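Local atomic coordinates of FACT-Spt16 (Cicer arietinum, PDB entry 5CE6), a protein that probably acts in transcription as a histone chaperone subunit of the FACT complex, with an N-terminal region that may bind histones H3-H4. Residues A[35-40]-A[115-120]; A[70-75]-A[379-384]; A[429-434]-A[442-447]. All coordinates share one frame; numbering follows the deposited sequence.

The three contacts lie roughly in a row through the chain. Interaction 1 is inside the N-terminal lobe, interaction 2 joins that lobe to the M24-like domain, and interaction 3 is inside the M24-like domain. The centres of interactions 1 and 2 are about 20 Å apart, as are those of 2 and 3, while 1 and 3 are about 36 Å apart. Interactions 1 and 2 interlock along the sequence, since segment 70-75 falls between 35-40 and 115-120. Segment 379-384 follows strand 376-378, at one edge of the four-stranded sheet whose other edge, 440-442, leads into interaction 3. The potassium ion, held at Ala-295, Ser-420 and Asn-422, uses no residue of these segments.

Interaction 1 of 3, residues A[35-40]-A[115-120]; sequences AFYSHW and ESVGVE
Tyr-37 of helix 26-42 reaches across to Val-117 and Val-119, which flank Gly-118, the residue just past the end of helix 110-117. The contact is apolar. Tyr-37 CB starts it, 3.9 Å from Val-117 CG1. The next atom, Tyr-37 CG, is 4.2 Å from the same methyl. Val-117 has a chi1 of -69°, with CG1 anti to its carbonyl carbon. In this rotation CG1 meets the root of the tyrosine, and CG2 lies over one face of its ring. The opposite face is taken by Trp-40, one helical turn on, whose CZ3 sits 3.9 Å above the ring plane and offset toward the rim. The ring is thus held between a valine methyl and an indole.

These helices belong to the N-terminal lobe of Spt16, an AMP_N-like domain built round a six-stranded mixed sheet. Gly-118, at a positive phi of 73°, follows the end of the helix, and the chain then enters strand 120-125 at one edge of that sheet. Trp-40 and Phe-36 cover the sheet through Ile-54 and Phe-89.

Farther along the tyrosine the partner changes to Val-119. Its CG1 comes obliquely to the ring, 3.9 Å from Tyr-37 CE2. The same methyl is 3.8 Å from the phenolic oxygen, Tyr-37 OH. This is a van der Waals contact. The polar need of the hydroxyl is met by a hydrogen bond to the carbonyl oxygen of Thr-90, in the turn after strand 85-89, which helps fix the position of the ring's far end.

Interaction 2 of 3, residues A[70-75]-A[379-384]; sequences STALFL and IGIEFR
This is a small, buried, apolar contact between two domains. Ala-72 and Leu-75 of helix 69-78, in the N-terminal lobe, meet Ile-381 and Glu-382, in the loop after strand 376-378 of the M24-like domain. One methyl does most of the work. Ile-381 CG2 is 3.8 Å from Ala-72 CB and equally near Leu-75 CD1. With chi1 at -56°, CG1 of Ile-381 sits beside the backbone N and CG2 is turned opposite that nitrogen, where it meets the helix. The other branch ends at Ile-381 CD1, 3.8 Å from the carbonyl oxygen Ala-72 O. Glu-382 adds its aliphatic part, and its CG lies 3.8 Å from Ala-72 CB. Its carboxylate goes on to a salt bridge between OE2 and Lys-69. Phe-195 of helix 188-196 touches both Ala-72 and Glu-382. The loop is steadied by a backbone hydrogen bond, Gly-380 N to Glu-382 O, 2.9 Å. A bound acetate, probably from the crystallisation liquor, lies about 4 Å from the side chain of Ala-72. The contact joins an AMP_N-like lobe to a pita-bread domain, the two-domain layout known from aminopeptidase P and creatinase.

Interaction 3 of 3, residues A[429-434]-A[442-447]; sequences LADTII and VVTSIG
Thr-444 OG1 makes two hydrogen bonds to strand 424-435. A chi1 of 46° places it between backbone N and carbonyl carbon, facing the strand. The hydroxyl donates to Asp-431 OD1 over 2.7 Å, using that oxygen's anti lone pair. It also accepts from Thr-432 N, over 3.0 Å, with an N-H...O angle of 157°. An alanine here is likely to leave the Thr-432 amide without this acceptor and Asp-431 with one donor fewer. A third bond is between backbones, Val-443 N to Thr-432 O, 2.9 Å.

Buried Asp-431 carries two salt bridges, OD1 to Arg-315 and OD2 to Lys-449. OD2 takes a hydrogen bond from Gln-336 as well.

The motif is a beta hairpin edging a four-stranded antiparallel sheet in the M24-like, pita-bread domain. Ile-433 and Val-442 form a non-hydrogen-bonded pair. A type I turn, Val-442 to Ser-445, then leads off the strand, and a hydroxyl, not a carbonyl of this segment, serves Thr-432 N.

On one face Ile-433 CG2 meets Val-442 CG2 at 3.9 Å. On the other, the side chains of Ile-434 and Val-443 cross at about a right angle, their CG1 atoms 3.8 Å apart. Ile-203 and Ala-210 of helix 200-230 cover that side.

Interaction 1 of 3, residues A[35-40]-A[115-120]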
loop_
_atom_site.group_PDB
_atom_site.type_symbol
_atom_site.label_atom_id
_atom_site.label_comp_id
_atom_site.label_asym_id
_atom_site.label_seq_id
_atom_site.Cartn_x
_atom_site.Cartn_y
_atom_site.Cartn_z
ATOM N N ALA A 35 18.059 11.674 5.515
ATOM C CA ALA A 35 17.512 10.502 6.193
ATOM C C ALA A 35 17.928 9.222 5.480
ATOM O O ALA A 35 18.356 8.261 6.117
ATOM C CB ALA A 35 15.997 10.593 6.283
ATOM N N PHE A 36 17.808 9.232 4.153
ATOM C CA PHE A 36 18.223 8.112 3.311
ATOM C C PHE A 36 19.726 7.806 3.474
ATOM O O PHE A 36 20.096 6.678 3.803
ATOM C CB PHE A 36 17.871 8.431 1.842
ATOM C CG PHE A 36 18.338 7.398 0.846
ATOM C CD1 PHE A 36 18.422 6.054 1.179
ATOM C CD2 PHE A 36 18.701 7.788 -0.436
ATOM C CE1 PHE A 36 18.851 5.116 0.252
ATOM C CE2 PHE A 36 19.126 6.856 -1.372
ATOM C CZ PHE A 36 19.203 5.521 -1.028
ATOM N N TYR A 37 20.590 8.791 3.238
ATOM C CA TYR A 37 22.031 8.550 3.347
ATOM C C TYR A 37 22.463 8.110 4.753
ATOM O O TYR A 37 23.354 7.269 4.900
ATOM C CB TYR A 37 22.844 9.766 2.882
ATOM C CG TYR A 37 23.157 9.724 1.408
ATOM C CD1 TYR A 37 22.149 9.841 0.463
ATOM C CD2 TYR A 37 24.455 9.543 0.968
ATOM C CE1 TYR A 37 22.427 9.790 -0.894
ATOM C CE2 TYR A 37 24.752 9.497 -0.393
ATOM C CZ TYR A 37 23.727 9.615 -1.311
ATOM O OH TYR A 37 24.003 9.568 -2.659
ATOM N N SER A 38 21.821 8.670 5.773
ATOM C CA SER A 38 22.097 8.280 7.154
ATOM C C SER A 38 21.733 6.823 7.413
ATOM O O SER A 38 22.531 6.062 7.966
ATOM C CB SER A 38 21.330 9.180 8.122
ATOM O OG SER A 38 21.919 10.466 8.177
ATOM N N HIS A 39 20.527 6.448 7.000
ATOM C CA HIS A 39 19.996 5.107 7.237
ATOM C C HIS A 39 20.838 4.102 6.465
ATOM O O HIS A 39 21.207 3.041 6.985
ATOM C CB HIS A 39 18.535 5.043 6.796
ATOM C CG HIS A 39 17.799 3.839 7.291
ATOM N ND1 HIS A 39 17.924 2.596 6.705
ATOM C CD2 HIS A 39 16.912 3.687 8.303
ATOM C CE1 HIS A 39 17.154 1.731 7.341
ATOM N NE2 HIS A 39 16.529 2.369 8.319
ATOM N N TRP A 40 21.154 4.463 5.222
ATOM C CA TRP A 40 21.986 3.649 4.354
ATOM C C TRP A 40 23.315 3.374 5.049
ATOM O O TRP A 40 23.778 2.236 5.101
ATOM C CB TRP A 40 22.204 4.393 3.030
ATOM C CG TRP A 40 23.008 3.672 2.006
ATOM C CD1 TRP A 40 23.425 2.372 2.039
ATOM C CD2 TRP A 40 23.502 4.218 0.778
ATOM N NE1 TRP A 40 24.158 2.080 0.908
ATOM C CE2 TRP A 40 24.216 3.202 0.117
ATOM C CE3 TRP A 40 23.413 5.480 0.178
ATOM C CZ2 TRP A 40 24.830 3.397 -1.121
ATOM C CZ3 TRP A 40 24.023 5.676 -1.053
ATOM C CH2 TRP A 40 24.725 4.643 -1.686
ATOM N N GLU A 115 24.298 20.730 -0.292
ATOM C CA GLU A 115 24.262 21.344 1.032
ATOM C C GLU A 115 23.702 20.422 2.111
ATOM O O GLU A 115 23.825 20.710 3.302
ATOM C CB GLU A 115 23.477 22.660 0.984
ATOM C CG GLU A 115 24.048 23.682 0.003
ATOM C CD GLU A 115 23.338 25.022 0.067
ATOM O OE1 GLU A 115 24.025 26.064 -0.019
ATOM O OE2 GLU A 115 22.095 25.036 0.198
ATOM N N SER A 116 23.099 19.309 1.701
ATOM C CA SER A 116 22.499 18.384 2.658
ATOM C C SER A 116 23.374 17.159 2.957
ATOM O O SER A 116 23.618 16.840 4.123
ATOM C CB SER A 116 21.105 17.956 2.191
ATOM O OG SER A 116 21.148 17.399 0.889
ATOM N N VAL A 117 23.847 16.475 1.917
ATOM C CA VAL A 117 24.642 15.261 2.120
ATOM C C VAL A 117 26.010 15.300 1.441
ATOM O O VAL A 117 26.725 14.296 1.416
ATOM C CB VAL A 117 23.886 13.984 1.672
ATOM C CG1 VAL A 117 22.736 13.701 2.601
ATOM C CG2 VAL A 117 23.389 14.128 0.250
ATOM N N GLY A 118 26.365 16.451 0.883
ATOM C CA GLY A 118 27.663 16.611 0.252
ATOM C C GLY A 118 27.790 15.899 -1.084
ATOM O O GLY A 118 28.905 15.588 -1.521
ATOM N N VAL A 119 26.666 15.651 -1.748
ATOM C CA VAL A 119 26.718 14.949 -3.033
ATOM C C VAL A 119 26.531 15.845 -4.259
ATOM O O VAL A 119 25.843 16.867 -4.211
ATOM C CB VAL A 119 25.718 13.772 -3.110
ATOM C CG1 VAL A 119 25.935 12.813 -1.951
ATOM C CG2 VAL A 119 24.280 14.275 -3.143
ATOM N N GLU A 120 27.147 15.426 -5.360
ATOM C CA GLU A 120 27.043 16.110 -6.633
ATOM C C GLU A 120 26.029 15.383 -7.508
ATOM O O GLU A 120 26.207 14.213 -7.829
ATOM C CB GLU A 120 28.411 16.098 -7.309
ATOM C CG GLU A 120 28.514 16.863 -8.601
ATOM C CD GLU A 120 29.869 16.670 -9.255
ATOM O OE1 GLU A 120 30.637 15.805 -8.771
ATOM O OE2 GLU A 120 30.162 17.375 -10.246
#

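Interaction 2 of 3, residues A[70-75]-A[379-384]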
loop_
_atom_site.group_PDB
_atom_site.type_symbol
_atom_site.label_atom_id
_atom_site.label_comp_id
_atom_site.label_asym_id
_atom_site.label_seq_id
_atom_site.Cartn_x
_atom_site.Cartn_y
_atom_site.Cartn_z
ATOM N N SER A 70 10.241 1.561 -6.355
ATOM C CA SER A 70 11.098 2.558 -6.990
ATOM C C SER A 70 10.320 3.849 -7.220
ATOM O O SER A 70 10.844 4.949 -7.023
ATOM C CB SER A 70 11.627 2.031 -8.317
ATOM O OG SER A 70 10.553 1.581 -9.116
ATOM N N THR A 71 9.067 3.712 -7.648
ATOM C CA THR A 71 8.205 4.876 -7.829
ATOM C C THR A 71 8.002 5.582 -6.494
ATOM O O THR A 71 8.070 6.808 -6.400
ATOM C CB THR A 71 6.857 4.483 -8.433
ATOM O OG1 THR A 71 7.062 4.047 -9.785
ATOM C CG2 THR A 71 5.902 5.672 -8.437
ATOM N N ALA A 72 7.785 4.791 -5.454
ATOM C CA ALA A 72 7.624 5.344 -4.115
ATOM C C ALA A 72 8.827 6.176 -3.670
ATOM O O ALA A 72 8.661 7.222 -3.040
ATOM C CB ALA A 72 7.334 4.230 -3.117
ATOM N N LEU A 73 10.038 5.728 -3.995
ATOM C CA LEU A 73 11.227 6.502 -3.643
ATOM C C LEU A 73 11.239 7.865 -4.333
ATOM O O LEU A 73 11.510 8.883 -3.691
ATOM C CB LEU A 73 12.517 5.733 -3.943
ATOM C CG LEU A 73 13.780 6.507 -3.565
ATOM C CD1 LEU A 73 13.820 6.793 -2.073
ATOM C CD2 LEU A 73 15.045 5.786 -4.016
ATOM N N PHE A 74 10.963 7.886 -5.639
ATOM C CA PHE A 74 10.855 9.157 -6.349
ATOM C C PHE A 74 9.799 10.079 -5.748
ATOM O O PHE A 74 10.048 11.263 -5.576
ATOM C CB PHE A 74 10.570 8.948 -7.838
ATOM C CG PHE A 74 11.780 8.609 -8.650
ATOM C CD1 PHE A 74 12.632 9.614 -9.098
ATOM C CD2 PHE A 74 12.046 7.301 -9.006
ATOM C CE1 PHE A 74 13.748 9.311 -9.867
ATOM C CE2 PHE A 74 13.156 6.984 -9.785
ATOM C CZ PHE A 74 14.006 7.987 -10.215
ATOM N N LEU A 75 8.621 9.538 -5.436
ATOM C CA LEU A 75 7.566 10.325 -4.797
ATOM C C LEU A 75 7.994 10.830 -3.419
ATOM O O LEU A 75 7.736 11.982 -3.050
ATOM C CB LEU A 75 6.279 9.483 -4.679
ATOM C CG LEU A 75 5.550 9.278 -6.010
ATOM C CD1 LEU A 75 4.496 8.190 -5.889
ATOM C CD2 LEU A 75 4.898 10.575 -6.450
ATOM N N ILE A 379 1.245 0.604 5.286
ATOM C CA ILE A 379 0.650 1.326 4.173
ATOM C C ILE A 379 1.170 2.759 4.184
ATOM O O ILE A 379 1.387 3.341 5.250
ATOM C CB ILE A 379 -0.906 1.262 4.247
ATOM C CG1 ILE A 379 -1.552 1.944 3.036
ATOM C CG2 ILE A 379 -1.426 1.861 5.558
ATOM C CD1 ILE A 379 -3.033 1.485 2.842
ATOM N N GLY A 380 1.408 3.310 2.999
ATOM C CA GLY A 380 1.884 4.685 2.876
ATOM C C GLY A 380 1.810 5.092 1.420
ATOM O O GLY A 380 0.764 4.966 0.776
ATOM N N ILE A 381 2.925 5.568 0.871
ATOM C CA ILE A 381 2.985 5.771 -0.569
ATOM C C ILE A 381 2.665 4.473 -1.323
ATOM O O ILE A 381 1.929 4.477 -2.316
ATOM C CB ILE A 381 4.353 6.333 -0.984
ATOM C CG1 ILE A 381 4.619 7.621 -0.216
ATOM C CG2 ILE A 381 4.394 6.573 -2.480
ATOM C CD1 ILE A 381 5.995 8.263 -0.510
ATOM N N GLU A 382 3.234 3.368 -0.857
ATOM C CA GLU A 382 2.875 2.048 -1.357
ATOM C C GLU A 382 1.595 1.592 -0.683
ATOM O O GLU A 382 1.435 1.729 0.532
ATOM C CB GLU A 382 3.975 1.040 -1.032
ATOM C CG GLU A 382 5.361 1.405 -1.579
ATOM C CD GLU A 382 6.443 0.592 -0.922
ATOM O OE1 GLU A 382 6.883 0.966 0.191
ATOM O OE2 GLU A 382 6.819 -0.448 -1.494
ATOM N N PHE A 383 0.684 1.016 -1.455
ATOM C CA PHE A 383 -0.516 0.470 -0.836
ATOM C C PHE A 383 -0.188 -0.701 0.097
ATOM O O PHE A 383 -0.818 -0.896 1.152
ATOM C CB PHE A 383 -1.519 0.029 -1.901
ATOM C CG PHE A 383 -2.800 -0.452 -1.312
ATOM C CD1 PHE A 383 -3.725 0.460 -0.811
ATOM C CD2 PHE A 383 -3.061 -1.806 -1.223
ATOM C CE1 PHE A 383 -4.898 0.017 -0.211
ATOM C CE2 PHE A 383 -4.228 -2.257 -0.641
ATOM C CZ PHE A 383 -5.149 -1.348 -0.146
ATOM N N ARG A 384 0.804 -1.491 -0.303
ATOM C CA ARG A 384 1.212 -2.636 0.468
ATOM C C ARG A 384 2.709 -2.579 0.773
ATOM O O ARG A 384 3.544 -2.775 -0.116
ATOM C CB ARG A 384 0.871 -3.888 -0.336
ATOM C CG ARG A 384 0.949 -5.175 0.395
ATOM C CD ARG A 384 0.383 -6.273 -0.490
ATOM N NE ARG A 384 0.653 -7.581 0.074
ATOM C CZ ARG A 384 -0.158 -8.193 0.927
ATOM N NH1 ARG A 384 -1.291 -7.604 1.293
ATOM N NH2 ARG A 384 0.162 -9.387 1.407
#

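Interaction 3 of 3, residues A[429-434]-A[442-447]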
loop_
_atom_site.group_PDB
_atom_site.type_symbol
_atom_site.label_atom_id
_atom_site.label_comp_id
_atom_site.label_asym_id
_atom_site.label_seq_id
_atom_site.Cartn_x
_atom_site.Cartn_y
_atom_site.Cartn_z
ATOM N N LEU A 429 -12.803 -7.565 7.165
ATOM C CA LEU A 429 -12.807 -6.277 7.844
ATOM C C LEU A 429 -11.448 -5.626 7.662
ATOM O O LEU A 429 -10.418 -6.266 7.871
ATOM C CB LEU A 429 -13.093 -6.441 9.340
ATOM C CG LEU A 429 -14.540 -6.718 9.730
ATOM C CD1 LEU A 429 -14.620 -6.980 11.230
ATOM C CD2 LEU A 429 -15.403 -5.520 9.369
ATOM N N ALA A 430 -11.436 -4.356 7.275
ATOM C CA ALA A 430 -10.170 -3.629 7.186
ATOM C C ALA A 430 -10.321 -2.213 7.675
ATOM O O ALA A 430 -11.336 -1.557 7.420
ATOM C CB ALA A 430 -9.616 -3.634 5.756
ATOM N N ASP A 431 -9.289 -1.744 8.369
ATOM C CA ASP A 431 -9.190 -0.335 8.737
ATOM C C ASP A 431 -7.774 0.178 8.580
ATOM O O ASP A 431 -6.825 -0.607 8.554
ATOM C CB ASP A 431 -9.610 -0.129 10.191
ATOM C CG ASP A 431 -11.104 -0.211 10.383
ATOM O OD1 ASP A 431 -11.791 0.801 10.132
ATOM O OD2 ASP A 431 -11.587 -1.281 10.771
ATOM N N THR A 432 -7.631 1.505 8.524
ATOM C CA THR A 432 -6.301 2.135 8.499
ATOM C C THR A 432 -6.016 2.684 9.883
ATOM O O THR A 432 -6.841 3.394 10.460
ATOM C CB THR A 432 -6.217 3.255 7.466
ATOM O OG1 THR A 432 -6.553 2.713 6.190
ATOM C CG2 THR A 432 -4.805 3.820 7.398
ATOM N N ILE A 433 -4.871 2.317 10.448
ATOM C CA ILE A 433 -4.566 2.775 11.809
ATOM C C ILE A 433 -3.209 3.467 11.858
ATOM O O ILE A 433 -2.303 3.119 11.095
ATOM C CB ILE A 433 -4.629 1.637 12.838
ATOM C CG1 ILE A 433 -3.421 0.721 12.714
ATOM C CG2 ILE A 433 -5.947 0.840 12.723
ATOM C CD1 ILE A 433 -3.344 -0.282 13.850
ATOM N N ILE A 434 -3.082 4.450 12.749
ATOM C CA ILE A 434 -1.835 5.199 12.886
ATOM C C ILE A 434 -1.265 4.894 14.256
ATOM O O ILE A 434 -1.973 4.981 15.250
ATOM C CB ILE A 434 -2.073 6.720 12.809
ATOM C CG1 ILE A 434 -2.912 7.070 11.581
ATOM C CG2 ILE A 434 -0.735 7.476 12.813
ATOM C CD1 ILE A 434 -2.148 7.094 10.320
ATOM N N VAL A 442 -7.556 4.762 14.960
ATOM C CA VAL A 442 -8.217 4.100 13.833
ATOM C C VAL A 442 -8.827 5.219 13.004
ATOM O O VAL A 442 -9.838 5.793 13.389
ATOM C CB VAL A 442 -9.313 3.138 14.282
ATOM C CG1 VAL A 442 -9.977 2.487 13.056
ATOM C CG2 VAL A 442 -8.730 2.055 15.177
ATOM N N VAL A 443 -8.199 5.550 11.882
ATOM C CA VAL A 443 -8.570 6.764 11.155
ATOM C C VAL A 443 -9.658 6.523 10.104
ATOM O O VAL A 443 -10.089 7.451 9.422
ATOM C CB VAL A 443 -7.347 7.503 10.550
ATOM C CG1 VAL A 443 -6.519 8.143 11.652
ATOM C CG2 VAL A 443 -6.488 6.565 9.715
ATOM N N THR A 444 -10.110 5.275 9.999
ATOM C CA THR A 444 -11.269 4.943 9.175
ATOM C C THR A 444 -12.462 4.567 10.050
ATOM O O THR A 444 -13.326 3.790 9.636
ATOM C CB THR A 444 -10.963 3.745 8.261
ATOM O OG1 THR A 444 -10.309 2.732 9.035
ATOM C CG2 THR A 444 -10.041 4.151 7.126
ATOM N N SER A 445 -12.508 5.097 11.266
ATOM C CA SER A 445 -13.649 4.847 12.142
ATOM C C SER A 445 -14.884 5.585 11.609
ATOM O O SER A 445 -14.897 6.809 11.543
ATOM C CB SER A 445 -13.331 5.310 13.567
ATOM O OG SER A 445 -14.271 4.781 14.487
ATOM N N ILE A 446 -15.920 4.841 11.220
ATOM C CA ILE A 446 -17.096 5.450 10.592
ATOM C C ILE A 446 -18.407 5.028 11.233
ATOM O O ILE A 446 -19.488 5.289 10.693
ATOM C CB ILE A 446 -17.184 5.117 9.100
ATOM C CG1 ILE A 446 -17.176 3.604 8.877
ATOM C CG2 ILE A 446 -16.053 5.781 8.340
ATOM C CD1 ILE A 446 -17.411 3.214 7.424
ATOM N N GLY A 447 -18.314 4.372 12.382
ATOM C CA GLY A 447 -19.502 3.929 13.079
ATOM C C GLY A 447 -19.370 2.473 13.454
ATOM O O GLY A 447 -18.489 1.773 12.955
#